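Local atomic coordinates of capsid protein (Bocavirus gorilla/GBoV1/2009, PDB entry 7LNK), a protein that forms the T=1 icosahedral shell of a parvovirus, sixty copies of it assembling into the capsid of the virion. Residues Thr263-Gly268 / Phe371-Trp376; Gly270-Gln275 / Gly314-Thr319; Arg239-Arg244 / Ser252-Glu257; Ile387-Pro392 / Asp404-Met409. All blocks are in the same frame, centred on the assembly; numbering follows the deposited sequence.

Contact 1: Thr263-Gly268 / Phe371-Trp376; sequences TSWMTG and FPNQIW
Met266 reaches across to Phe371 and Gln374 with nearly its whole side chain. Its CB lies 3.7 Å from CG of Gln374. With Met266 CG anti to the backbone N (chi1 -178°), this atom touches both Gln374 CG and, at 3.8 Å, Phe371 CD2. A bend at chi2 sets SD obliquely to the ring, 5.5 Å from its centroid, as a Met-aromatic contact; a second at chi3 brings CE to 3.7 Å from Phe371 CE2. The Phe371 ring also stacks on Phe271 of the second subunit. Beside this group the backbones form a single bridge: Met266 N donates to Asn373 O (2.8 Å), and Ile375 N returns a weak bond to Met266 O. The same Asn373 O sits near the ring plane at the edge of Trp265, 3.3 Å from its CE3. Ile375 CG1 approaches this CE3 obliquely (3.4 Å). The amide of Asn373 is turned steeply to the indole, and its ND2 is bonded to Asp401 O of the second subunit; NE2 of Gln374 is held by Trp369 O. Buried loop packing of this kind, shared with a neighbouring subunit, belongs to the long insertion between strands 207-223 and 415-420, the GH loop of the parvovirus jelly-roll capsid protein.

Contact 2: Gly270-Gln275 / Gly314-Thr319; sequences GFLGGQ and GSLAPT
Leu316 lays its two methyls over the backbone of Gly270, and this is the densely packed end of the contact. CD1 lies 3.6 Å from Gly270 N, while CD2 sits over the following peptide, 3.5 Å from Gly270 C. Here two glycines meet without side chains between them, and the chains come close: the CA atoms of Gly270 and Gly314 are 4.0 Å apart. CD2 of Leu316 then serves a second partner, touching CG of Leu272 at 3.7 Å. Leu272 sets CG anti to its carbonyl carbon (chi1 -63°), placing CG against Leu316, from where the methyls reach Ala317 and Thr319. CD2 of Leu272 comes to 3.6 Å from Ala317 O, a contact of a methyl with a carbonyl oxygen.

Farther along, the contact thins out. CD1 of Leu272 meets CG2 of Thr319 at 3.7 Å, and Thr319 is solvent-exposed, so the apolar cluster gives way there to the surface. Gly273 and Gly274 lead the chain away from 314-319. The segments are joined by van der Waals contact, whereas their backbones find bonds on other neighbours: Gly270 pairs with Val368, Leu272 with Ala366, and both Ser315 and Ala317 with Gln352. Phe271 points to the other side, edge-to-face with Trp369. Leu272 and Leu316 thus join the short antiparallel pair 270-271/367-368 to the loop 314-319, both within the GH insertion of the parvovirus jelly roll.

Contact 3: Arg239-Arg244 / Ser252-Glu257; sequences RVQYIR and STSRIE
Val240-Ile243 and Ser252-Arg255 form a two-stranded antiparallel beta hairpin, far out from the centre of the chain and packed against the second subunit. Backbone hydrogen bonds come first. Gln241 and Ser254 are a hydrogen-bonded pair, with Gln241 N to Ser254 O at 2.9 Å, and Ile243 with Ser252 is another, with Ile243 N to Ser252 O also at 2.9 Å. Past the strand ends, Ile256 N still reaches Arg239 O, almost straight (171°).

Apolar contacts flank these bonds. Ile256 lies across Gln241, CG1 at 3.5 Å from Gln241 CB, and its CD1 touches Arg239 CB (3.6 Å). CG1 of Val240 meets CG2 of Thr253.

Polar side chains make fewer links. NE2 of Gln241 gives a weak bond to Ser254 OG, but its stronger partner is Ala280 O of the second subunit. Arg255 likewise turns outward, to a salt bridge with Glu142 of that subunit.

On the face carrying Tyr242 and Thr253, with Tyr242 CG anti to the backbone N (chi1 173°), the phenol ring turns an edge to Thr253, whose OG1 lies in the ring plane 3.2 Å from Tyr242 CD1.

Contact 4: Ile387-Pro392 / Asp404-Met409; sequences IWCKKP and DGSIAM
Trp388 and Met409 meet where the indole leaves its backbone: CE of Met409 lies 3.5 Å from Trp388 CB and approaches the ring obliquely near CG, while Pro412 also packs on Trp388. The other flat group is the carboxylate of Asp404, whose OD1 is gripped by two donors. Ser406 N comes from above the carboxylate plane (2.7 Å to Asp404 OD1), and Ser406 OG donates on the syn side, close to the plane. The first of these bonds closes an Asx turn, in which Gly405 has the positive phi (107°) that glycine readily adopts. OD2 of Asp404 has a weak bond from Trp140. The two bonds on OD1 probably restrict the rotation of the carboxylate.

The turn leads into strand 407-409, which runs parallel to strand 388-390 in a small two-stranded sheet; the connection between them contains no helix. The bonds alternate as parallel strands require: Ile407 N to Ile387 O, Cys389 N to Ile407 O (2.8 Å), Met409 N to Cys389 O and Lys391 N to Met409 O (2.9 Å). Trp388 and Ile407 share one face; Ile407 and, separately, Met409 touch strand 207-223 of the jelly-roll core. Cys389 and Ala408 share the other, Cys389 SG touching Ala408 CB at 3.5 Å. Ala408 also packs on Trp265 of the third subunit. Next to it the methylene CB of Lys391 lies 4.0 Å from Ala408 CB, while the extended chain beyond runs away to a long, weak ion pair with Asp410.

Overall arrangement
Contacts 1 and 2 are one packed unit: their centres are 16 Å apart, contact 2 is nested within the loop closed by contact 1, and Thr267 CG2 touches Leu316 CD1 at 3.8 Å. Contact 3 precedes them in the chain and stands off as a projection, its centre 23 Å from that of contact 1 and 46 Å from that of contact 4. Contact 4 lies nearest the middle of the chain, 20 Å between centres from contact 2. Between subunits they join up: contacts 1 and 3 both touch the second subunit, and contacts 2 and 4 both touch the third. Such interlocking is consistent with GH loops meeting around the capsid threefold axis.

Contact 1: Thr263-Gly268 / Phe371-Trp376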
loop_
_atom_site.group_PDB
_atom_site.type_symbol
_atom_site.label_atom_id
_atom_site.label_comp_id
_atom_site.label_asym_id
_atom_site.label_seq_id
_atom_site.Cartn_x
_atom_site.Cartn_y
_atom_site.Cartn_z
ATOM N N THR A 263 34.857 -94.015 -50.421
ATOM C CA THR A 263 35.261 -92.723 -49.897
ATOM C C THR A 263 34.979 -91.643 -50.928
ATOM O O THR A 263 35.010 -91.884 -52.136
ATOM C CB THR A 263 36.741 -92.705 -49.493
ATOM O OG1 THR A 263 37.024 -91.499 -48.778
ATOM C CG2 THR A 263 37.629 -92.764 -50.702
ATOM N N SER A 264 34.665 -90.455 -50.437
ATOM C CA SER A 264 34.448 -89.304 -51.291
ATOM C C SER A 264 35.690 -88.454 -51.455
ATOM O O SER A 264 35.623 -87.421 -52.116
ATOM C CB SER A 264 33.316 -88.437 -50.741
ATOM O OG SER A 264 32.081 -89.122 -50.765
ATOM N N TRP A 265 36.816 -88.850 -50.877
ATOM C CA TRP A 265 37.930 -87.939 -50.682
ATOM C C TRP A 265 39.167 -88.475 -51.383
ATOM O O TRP A 265 39.670 -89.545 -51.032
ATOM C CB TRP A 265 38.178 -87.725 -49.194
ATOM C CG TRP A 265 36.947 -87.222 -48.551
ATOM C CD1 TRP A 265 36.125 -87.913 -47.732
ATOM C CD2 TRP A 265 36.283 -85.993 -48.836
ATOM N NE1 TRP A 265 35.042 -87.152 -47.393
ATOM C CE2 TRP A 265 35.109 -85.968 -48.074
ATOM C CE3 TRP A 265 36.592 -84.890 -49.627
ATOM C CZ2 TRP A 265 34.247 -84.888 -48.077
ATOM C CZ3 TRP A 265 35.737 -83.825 -49.631
ATOM C CH2 TRP A 265 34.580 -83.827 -48.862
ATOM N N MET A 266 39.629 -87.740 -52.385
ATOM C CA MET A 266 40.749 -88.100 -53.232
ATOM C C MET A 266 42.092 -87.754 -52.591
ATOM O O MET A 266 42.198 -86.892 -51.719
ATOM C CB MET A 266 40.602 -87.422 -54.595
ATOM C CG MET A 266 41.689 -87.752 -55.587
ATOM S SD MET A 266 41.734 -89.504 -55.920
ATOM C CE MET A 266 40.268 -89.686 -56.898
ATOM N N THR A 267 43.117 -88.479 -53.025
ATOM C CA THR A 267 44.505 -88.130 -52.777
ATOM C C THR A 267 44.805 -86.703 -53.220
ATOM O O THR A 267 44.395 -86.267 -54.293
ATOM C CB THR A 267 45.409 -89.094 -53.540
ATOM O OG1 THR A 267 45.183 -90.426 -53.074
ATOM C CG2 THR A 267 46.861 -88.743 -53.365
ATOM N N GLY A 268 45.557 -85.984 -52.392
ATOM C CA GLY A 268 46.020 -84.661 -52.733
ATOM C C GLY A 268 46.937 -84.680 -53.937
ATOM O O GLY A 268 47.330 -85.738 -54.423
ATOM N N PHE A 371 42.154 -82.361 -58.418
ATOM C CA PHE A 371 40.941 -83.103 -58.689
ATOM C C PHE A 371 39.992 -82.704 -57.577
ATOM O O PHE A 371 40.438 -82.370 -56.477
ATOM C CB PHE A 371 41.242 -84.608 -58.692
ATOM C CG PHE A 371 40.091 -85.476 -59.068
ATOM C CD1 PHE A 371 39.748 -85.645 -60.392
ATOM C CD2 PHE A 371 39.384 -86.165 -58.111
ATOM C CE1 PHE A 371 38.710 -86.452 -60.745
ATOM C CE2 PHE A 371 38.343 -86.975 -58.467
ATOM C CZ PHE A 371 38.007 -87.118 -59.784
ATOM N N PRO A 372 38.695 -82.662 -57.839
ATOM C CA PRO A 372 37.766 -82.296 -56.773
ATOM C C PRO A 372 37.862 -83.263 -55.609
ATOM O O PRO A 372 38.296 -84.406 -55.745
ATOM C CB PRO A 372 36.401 -82.366 -57.457
ATOM C CG PRO A 372 36.605 -83.289 -58.574
ATOM C CD PRO A 372 37.967 -82.964 -59.077
ATOM N N ASN A 373 37.467 -82.765 -54.439
ATOM C CA ASN A 373 37.349 -83.569 -53.230
ATOM C C ASN A 373 38.692 -84.067 -52.725
ATOM O O ASN A 373 38.761 -85.110 -52.079
ATOM C CB ASN A 373 36.427 -84.761 -53.464
ATOM C CG ASN A 373 35.015 -84.355 -53.700
ATOM O OD1 ASN A 373 34.575 -83.308 -53.243
ATOM N ND2 ASN A 373 34.304 -85.152 -54.474
ATOM N N GLN A 374 39.769 -83.345 -52.999
ATOM C CA GLN A 374 41.074 -83.714 -52.476
ATOM C C GLN A 374 41.278 -83.088 -51.109
ATOM O O GLN A 374 40.938 -81.924 -50.895
ATOM C CB GLN A 374 42.191 -83.294 -53.421
ATOM C CG GLN A 374 42.270 -84.098 -54.685
ATOM C CD GLN A 374 43.345 -83.579 -55.594
ATOM O OE1 GLN A 374 43.678 -82.405 -55.545
ATOM N NE2 GLN A 374 43.917 -84.450 -56.409
ATOM N N ILE A 375 41.836 -83.872 -50.196
ATOM C CA ILE A 375 42.037 -83.497 -48.805
ATOM C C ILE A 375 43.480 -83.821 -48.468
ATOM O O ILE A 375 43.905 -84.970 -48.626
ATOM C CB ILE A 375 41.089 -84.263 -47.865
ATOM C CG1 ILE A 375 39.633 -84.038 -48.249
ATOM C CG2 ILE A 375 41.314 -83.860 -46.436
ATOM C CD1 ILE A 375 39.228 -82.608 -48.199
ATOM N N TRP A 376 44.235 -82.829 -48.010
ATOM C CA TRP A 376 45.606 -83.096 -47.607
ATOM C C TRP A 376 46.053 -82.074 -46.575
ATOM O O TRP A 376 45.478 -80.994 -46.452
ATOM C CB TRP A 376 46.556 -83.089 -48.812
ATOM C CG TRP A 376 46.761 -81.766 -49.488
ATOM C CD1 TRP A 376 47.779 -80.895 -49.270
ATOM C CD2 TRP A 376 45.927 -81.161 -50.477
ATOM N NE1 TRP A 376 47.643 -79.796 -50.066
ATOM C CE2 TRP A 376 46.510 -79.934 -50.818
ATOM C CE3 TRP A 376 44.746 -81.541 -51.113
ATOM C CZ2 TRP A 376 45.954 -79.083 -51.759
ATOM C CZ3 TRP A 376 44.197 -80.698 -52.039
ATOM C CH2 TRP A 376 44.798 -79.484 -52.356
#

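Contact 2: Gly270-Gln275 / Gly314-Thr319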
loop_
_atom_site.group_PDB
_atom_site.type_symbol
_atom_site.label_atom_id
_atom_site.label_comp_id
_atom_site.label_asym_id
_atom_site.label_seq_id
_atom_site.Cartn_x
_atom_site.Cartn_y
_atom_site.Cartn_z
ATOM N N GLY A 270 50.199 -84.177 -56.519
ATOM C CA GLY A 270 51.630 -84.352 -56.455
ATOM C C GLY A 270 52.134 -85.038 -57.701
ATOM O O GLY A 270 51.366 -85.625 -58.468
ATOM N N PHE A 271 53.445 -84.954 -57.885
ATOM C CA PHE A 271 54.142 -85.573 -59.007
ATOM C C PHE A 271 55.162 -86.563 -58.472
ATOM O O PHE A 271 56.162 -86.164 -57.869
ATOM C CB PHE A 271 54.837 -84.520 -59.861
ATOM C CG PHE A 271 53.911 -83.653 -60.639
ATOM C CD1 PHE A 271 52.634 -84.073 -60.940
ATOM C CD2 PHE A 271 54.317 -82.412 -61.072
ATOM C CE1 PHE A 271 51.789 -83.278 -61.660
ATOM C CE2 PHE A 271 53.477 -81.617 -61.795
ATOM C CZ PHE A 271 52.215 -82.045 -62.086
ATOM N N LEU A 272 54.912 -87.849 -58.684
ATOM C CA LEU A 272 55.915 -88.881 -58.477
ATOM C C LEU A 272 56.584 -89.316 -59.769
ATOM O O LEU A 272 57.467 -90.174 -59.733
ATOM C CB LEU A 272 55.292 -90.089 -57.784
ATOM C CG LEU A 272 54.760 -89.794 -56.386
ATOM C CD1 LEU A 272 54.054 -91.004 -55.819
ATOM C CD2 LEU A 272 55.876 -89.338 -55.472
ATOM N N GLY A 273 56.182 -88.756 -60.903
ATOM C CA GLY A 273 56.591 -89.276 -62.192
ATOM C C GLY A 273 57.927 -88.796 -62.709
ATOM O O GLY A 273 58.589 -89.506 -63.469
ATOM N N GLY A 274 58.339 -87.601 -62.313
ATOM C CA GLY A 274 59.576 -87.049 -62.813
ATOM C C GLY A 274 60.796 -87.576 -62.091
ATOM O O GLY A 274 60.712 -88.230 -61.057
ATOM N N GLN A 275 61.958 -87.271 -62.660
ATOM C CA GLN A 275 63.240 -87.693 -62.122
ATOM C C GLN A 275 64.252 -86.582 -62.338
ATOM O O GLN A 275 64.189 -85.857 -63.330
ATOM C CB GLN A 275 63.722 -88.976 -62.793
ATOM C CG GLN A 275 62.867 -90.173 -62.486
ATOM C CD GLN A 275 63.287 -91.387 -63.253
ATOM O OE1 GLN A 275 63.867 -91.279 -64.327
ATOM N NE2 GLN A 275 63.011 -92.561 -62.705
ATOM N N GLY A 314 53.796 -83.889 -53.694
ATOM C CA GLY A 314 52.857 -83.158 -52.878
ATOM C C GLY A 314 52.726 -83.885 -51.566
ATOM O O GLY A 314 53.713 -84.390 -51.031
ATOM N N SER A 315 51.517 -83.915 -51.015
ATOM C CA SER A 315 51.260 -84.791 -49.880
ATOM C C SER A 315 51.529 -86.249 -50.226
ATOM O O SER A 315 51.539 -87.104 -49.336
ATOM C CB SER A 315 49.826 -84.617 -49.401
ATOM O OG SER A 315 49.634 -83.316 -48.887
ATOM N N LEU A 316 51.718 -86.559 -51.508
ATOM C CA LEU A 316 52.074 -87.912 -51.913
ATOM C C LEU A 316 53.325 -88.406 -51.208
ATOM O O LEU A 316 54.274 -87.655 -50.983
ATOM C CB LEU A 316 52.281 -88.003 -53.424
ATOM C CG LEU A 316 51.102 -87.994 -54.393
ATOM C CD1 LEU A 316 50.120 -86.906 -54.108
ATOM C CD2 LEU A 316 51.604 -87.915 -55.814
ATOM N N ALA A 317 53.315 -89.686 -50.870
ATOM C CA ALA A 317 54.456 -90.305 -50.222
ATOM C C ALA A 317 55.625 -90.373 -51.192
ATOM O O ALA A 317 55.489 -90.954 -52.274
ATOM C CB ALA A 317 54.098 -91.706 -49.741
ATOM N N PRO A 318 56.775 -89.794 -50.856
ATOM C CA PRO A 318 57.919 -89.876 -51.764
ATOM C C PRO A 318 58.298 -91.326 -52.008
ATOM O O PRO A 318 58.483 -92.104 -51.073
ATOM C CB PRO A 318 59.015 -89.120 -51.010
ATOM C CG PRO A 318 58.279 -88.187 -50.133
ATOM C CD PRO A 318 57.069 -88.948 -49.690
ATOM N N THR A 319 58.419 -91.681 -53.279
ATOM C CA THR A 319 58.800 -93.026 -53.673
ATOM C C THR A 319 60.302 -93.175 -53.834
ATOM O O THR A 319 60.777 -94.283 -54.097
ATOM C CB THR A 319 58.103 -93.409 -54.978
ATOM O OG1 THR A 319 58.448 -92.467 -55.997
ATOM C CG2 THR A 319 56.602 -93.412 -54.792
#

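Contact 3: Arg239-Arg244 / Ser252-Glu257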
loop_
_atom_site.group_PDB
_atom_site.type_symbol
_atom_site.label_atom_id
_atom_site.label_comp_id
_atom_site.label_asym_id
_atom_site.label_seq_id
_atom_site.Cartn_x
_atom_site.Cartn_y
_atom_site.Cartn_z
ATOM N N ARG A 239 25.239 -99.222 -50.426
ATOM C CA ARG A 239 25.902 -99.144 -51.717
ATOM C C ARG A 239 26.110 -100.515 -52.336
ATOM O O ARG A 239 26.386 -101.499 -51.650
ATOM C CB ARG A 239 27.245 -98.450 -51.553
ATOM C CG ARG A 239 27.131 -97.026 -51.110
ATOM C CD ARG A 239 26.555 -96.176 -52.206
ATOM N NE ARG A 239 27.451 -96.176 -53.351
ATOM C CZ ARG A 239 28.522 -95.401 -53.450
ATOM N NH1 ARG A 239 28.825 -94.559 -52.478
ATOM N NH2 ARG A 239 29.292 -95.470 -54.523
ATOM N N VAL A 240 25.999 -100.558 -53.657
ATOM C CA VAL A 240 26.206 -101.759 -54.445
ATOM C C VAL A 240 27.472 -101.589 -55.264
ATOM O O VAL A 240 27.741 -100.518 -55.815
ATOM C CB VAL A 240 25.012 -102.047 -55.373
ATOM C CG1 VAL A 240 25.303 -103.215 -56.265
ATOM C CG2 VAL A 240 23.795 -102.314 -54.580
ATOM N N GLN A 241 28.256 -102.656 -55.334
ATOM C CA GLN A 241 29.400 -102.737 -56.226
ATOM C C GLN A 241 29.123 -103.761 -57.313
ATOM O O GLN A 241 28.831 -104.925 -57.024
ATOM C CB GLN A 241 30.670 -103.082 -55.455
ATOM C CG GLN A 241 30.589 -104.367 -54.687
ATOM C CD GLN A 241 31.843 -104.658 -53.933
ATOM O OE1 GLN A 241 32.671 -103.778 -53.727
ATOM N NE2 GLN A 241 31.981 -105.888 -53.478
ATOM N N TYR A 242 29.173 -103.314 -58.556
ATOM C CA TYR A 242 29.128 -104.196 -59.706
ATOM C C TYR A 242 30.537 -104.393 -60.235
ATOM O O TYR A 242 31.246 -103.424 -60.502
ATOM C CB TYR A 242 28.241 -103.623 -60.805
ATOM C CG TYR A 242 28.282 -104.420 -62.081
ATOM C CD1 TYR A 242 27.593 -105.610 -62.200
ATOM C CD2 TYR A 242 29.019 -103.979 -63.167
ATOM C CE1 TYR A 242 27.635 -106.337 -63.358
ATOM C CE2 TYR A 242 29.067 -104.702 -64.327
ATOM C CZ TYR A 242 28.373 -105.880 -64.418
ATOM O OH TYR A 242 28.412 -106.607 -65.581
ATOM N N ILE A 243 30.939 -105.646 -60.379
ATOM C CA ILE A 243 32.256 -105.985 -60.892
ATOM C C ILE A 243 32.059 -106.655 -62.239
ATOM O O ILE A 243 31.390 -107.687 -62.329
ATOM C CB ILE A 243 33.024 -106.894 -59.919
ATOM C CG1 ILE A 243 33.240 -106.163 -58.599
ATOM C CG2 ILE A 243 34.368 -107.252 -60.495
ATOM C CD1 ILE A 243 33.738 -107.042 -57.496
ATOM N N ARG A 244 32.623 -106.057 -63.281
ATOM C CA ARG A 244 32.437 -106.565 -64.629
ATOM C C ARG A 244 33.141 -107.906 -64.778
ATOM O O ARG A 244 34.011 -108.266 -63.982
ATOM C CB ARG A 244 32.987 -105.579 -65.653
ATOM C CG ARG A 244 34.486 -105.601 -65.733
ATOM C CD ARG A 244 35.014 -104.721 -66.832
ATOM N NE ARG A 244 34.819 -103.312 -66.528
ATOM C CZ ARG A 244 34.897 -102.339 -67.424
ATOM N NH1 ARG A 244 35.157 -102.623 -68.691
ATOM N NH2 ARG A 244 34.718 -101.082 -67.052
ATOM N N SER A 252 29.544 -109.807 -61.182
ATOM C CA SER A 252 28.789 -109.946 -59.950
ATOM C C SER A 252 28.253 -108.599 -59.502
ATOM O O SER A 252 28.852 -107.553 -59.753
ATOM C CB SER A 252 29.641 -110.547 -58.834
ATOM O OG SER A 252 30.710 -109.687 -58.494
ATOM N N THR A 253 27.107 -108.646 -58.838
ATOM C CA THR A 253 26.492 -107.495 -58.197
ATOM C C THR A 253 26.295 -107.844 -56.733
ATOM O O THR A 253 25.643 -108.842 -56.415
ATOM C CB THR A 253 25.162 -107.148 -58.861
ATOM O OG1 THR A 253 25.386 -106.798 -60.229
ATOM C CG2 THR A 253 24.498 -105.996 -58.167
ATOM N N SER A 254 26.872 -107.043 -55.845
ATOM C CA SER A 254 26.827 -107.371 -54.432
ATOM C C SER A 254 26.883 -106.100 -53.607
ATOM O O SER A 254 27.262 -105.032 -54.090
ATOM C CB SER A 254 27.968 -108.310 -54.038
ATOM O OG SER A 254 29.221 -107.690 -54.235
ATOM N N ARG A 255 26.489 -106.234 -52.350
ATOM C CA ARG A 255 26.570 -105.142 -51.402
ATOM C C ARG A 255 28.016 -104.954 -50.978
ATOM O O ARG A 255 28.712 -105.919 -50.651
ATOM C CB ARG A 255 25.696 -105.438 -50.189
ATOM C CG ARG A 255 25.551 -104.308 -49.208
ATOM C CD ARG A 255 24.729 -104.758 -48.031
ATOM N NE ARG A 255 23.372 -105.119 -48.420
ATOM C CZ ARG A 255 22.371 -104.257 -48.526
ATOM N NH1 ARG A 255 22.568 -102.979 -48.261
ATOM N NH2 ARG A 255 21.172 -104.674 -48.888
ATOM N N ILE A 256 28.474 -103.703 -50.997
ATOM C CA ILE A 256 29.844 -103.417 -50.606
ATOM C C ILE A 256 30.051 -103.832 -49.157
ATOM O O ILE A 256 29.152 -103.708 -48.318
ATOM C CB ILE A 256 30.153 -101.930 -50.834
ATOM C CG1 ILE A 256 30.102 -101.607 -52.320
ATOM C CG2 ILE A 256 31.512 -101.593 -50.361
ATOM C CD1 ILE A 256 30.210 -100.148 -52.630
ATOM N N GLU A 257 31.235 -104.357 -48.864
ATOM C CA GLU A 257 31.506 -104.894 -47.542
ATOM C C GLU A 257 31.484 -103.782 -46.499
ATOM O O GLU A 257 31.855 -102.645 -46.797
ATOM C CB GLU A 257 32.856 -105.598 -47.523
ATOM C CG GLU A 257 32.906 -106.836 -48.374
ATOM C CD GLU A 257 31.873 -107.855 -47.965
ATOM O OE1 GLU A 257 31.632 -108.003 -46.752
ATOM O OE2 GLU A 257 31.309 -108.520 -48.855
#

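Contact 4: Ile387-Pro392 / Asp404-Met409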
loop_
_atom_site.group_PDB
_atom_site.type_symbol
_atom_site.label_atom_id
_atom_site.label_comp_id
_atom_site.label_asym_id
_atom_site.label_seq_id
_atom_site.Cartn_x
_atom_site.Cartn_y
_atom_site.Cartn_z
ATOM N N ILE A 387 59.822 -69.303 -43.075
ATOM C CA ILE A 387 58.488 -69.030 -42.563
ATOM C C ILE A 387 57.559 -68.666 -43.711
ATOM O O ILE A 387 56.447 -69.190 -43.824
ATOM C CB ILE A 387 58.536 -67.913 -41.511
ATOM C CG1 ILE A 387 59.425 -68.315 -40.350
ATOM C CG2 ILE A 387 57.149 -67.635 -40.990
ATOM C CD1 ILE A 387 59.713 -67.185 -39.428
ATOM N N TRP A 388 58.015 -67.785 -44.594
ATOM C CA TRP A 388 57.199 -67.262 -45.674
ATOM C C TRP A 388 57.972 -67.304 -46.981
ATOM O O TRP A 388 59.183 -67.522 -47.009
ATOM C CB TRP A 388 56.753 -65.824 -45.408
ATOM C CG TRP A 388 57.885 -64.875 -45.209
ATOM C CD1 TRP A 388 58.580 -64.223 -46.175
ATOM C CD2 TRP A 388 58.405 -64.412 -43.963
ATOM N NE1 TRP A 388 59.532 -63.422 -45.615
ATOM C CE2 TRP A 388 59.442 -63.516 -44.253
ATOM C CE3 TRP A 388 58.103 -64.681 -42.630
ATOM C CZ2 TRP A 388 60.179 -62.887 -43.261
ATOM C CZ3 TRP A 388 58.838 -64.062 -41.651
ATOM C CH2 TRP A 388 59.863 -63.175 -41.968
ATOM N N CYS A 389 57.246 -67.096 -48.074
ATOM C CA CYS A 389 57.845 -66.827 -49.368
ATOM C C CYS A 389 57.047 -65.733 -50.054
ATOM O O CYS A 389 55.939 -65.387 -49.642
ATOM C CB CYS A 389 57.919 -68.077 -50.248
ATOM S SG CYS A 389 56.390 -68.946 -50.537
ATOM N N LYS A 390 57.634 -65.173 -51.101
ATOM C CA LYS A 390 56.979 -64.136 -51.882
ATOM C C LYS A 390 56.081 -64.782 -52.923
ATOM O O LYS A 390 56.538 -65.603 -53.722
ATOM C CB LYS A 390 58.022 -63.240 -52.544
ATOM C CG LYS A 390 57.445 -62.151 -53.409
ATOM C CD LYS A 390 56.559 -61.240 -52.615
ATOM C CE LYS A 390 56.264 -59.964 -53.358
ATOM N NZ LYS A 390 55.563 -60.239 -54.630
ATOM N N LYS A 391 54.833 -64.430 -52.907
ATOM C CA LYS A 391 53.901 -64.915 -53.911
ATOM C C LYS A 391 53.963 -64.028 -55.145
ATOM O O LYS A 391 53.899 -62.802 -55.017
ATOM C CB LYS A 391 52.488 -64.925 -53.366
ATOM C CG LYS A 391 51.470 -65.451 -54.324
ATOM C CD LYS A 391 50.110 -65.374 -53.711
ATOM C CE LYS A 391 49.065 -65.807 -54.691
ATOM N NZ LYS A 391 47.706 -65.682 -54.111
ATOM N N PRO A 392 54.084 -64.596 -56.341
ATOM C CA PRO A 392 54.197 -63.763 -57.539
ATOM C C PRO A 392 52.907 -63.014 -57.821
ATOM O O PRO A 392 51.809 -63.533 -57.618
ATOM C CB PRO A 392 54.496 -64.780 -58.642
ATOM C CG PRO A 392 55.083 -65.938 -57.921
ATOM C CD PRO A 392 54.318 -66.013 -56.648
ATOM N N ASP A 404 57.477 -76.940 -50.078
ATOM C CA ASP A 404 58.484 -76.901 -49.029
ATOM C C ASP A 404 57.862 -76.599 -47.675
ATOM O O ASP A 404 58.451 -76.915 -46.638
ATOM C CB ASP A 404 59.570 -75.881 -49.368
ATOM C CG ASP A 404 59.041 -74.461 -49.475
ATOM O OD1 ASP A 404 57.857 -74.218 -49.179
ATOM O OD2 ASP A 404 59.831 -73.569 -49.836
ATOM N N GLY A 405 56.679 -75.996 -47.664
ATOM C CA GLY A 405 55.994 -75.641 -46.441
ATOM C C GLY A 405 55.975 -74.167 -46.123
ATOM O O GLY A 405 55.266 -73.768 -45.195
ATOM N N SER A 406 56.726 -73.344 -46.848
ATOM C CA SER A 406 56.734 -71.915 -46.586
ATOM C C SER A 406 55.405 -71.297 -46.989
ATOM O O SER A 406 54.714 -71.784 -47.880
ATOM C CB SER A 406 57.875 -71.237 -47.337
ATOM O OG SER A 406 57.687 -71.360 -48.732
ATOM N N ILE A 407 55.053 -70.207 -46.325
ATOM C CA ILE A 407 53.765 -69.552 -46.507
ATOM C C ILE A 407 53.920 -68.450 -47.539
ATOM O O ILE A 407 54.620 -67.463 -47.299
ATOM C CB ILE A 407 53.243 -68.986 -45.182
ATOM C CG1 ILE A 407 52.961 -70.114 -44.203
ATOM C CG2 ILE A 407 52.000 -68.158 -45.408
ATOM C CD1 ILE A 407 52.697 -69.629 -42.815
ATOM N N ALA A 408 53.255 -68.595 -48.676
ATOM C CA ALA A 408 53.314 -67.588 -49.723
ATOM C C ALA A 408 52.355 -66.456 -49.405
ATOM O O ALA A 408 51.188 -66.692 -49.088
ATOM C CB ALA A 408 52.981 -68.193 -51.081
ATOM N N MET A 409 52.853 -65.231 -49.489
ATOM C CA MET A 409 52.053 -64.048 -49.236
ATOM C C MET A 409 52.250 -63.051 -50.360
ATOM O O MET A 409 53.323 -62.969 -50.955
ATOM C CB MET A 409 52.420 -63.397 -47.913
ATOM C CG MET A 409 52.072 -64.222 -46.707
ATOM S SD MET A 409 52.435 -63.314 -45.212
ATOM C CE MET A 409 54.203 -63.457 -45.173
#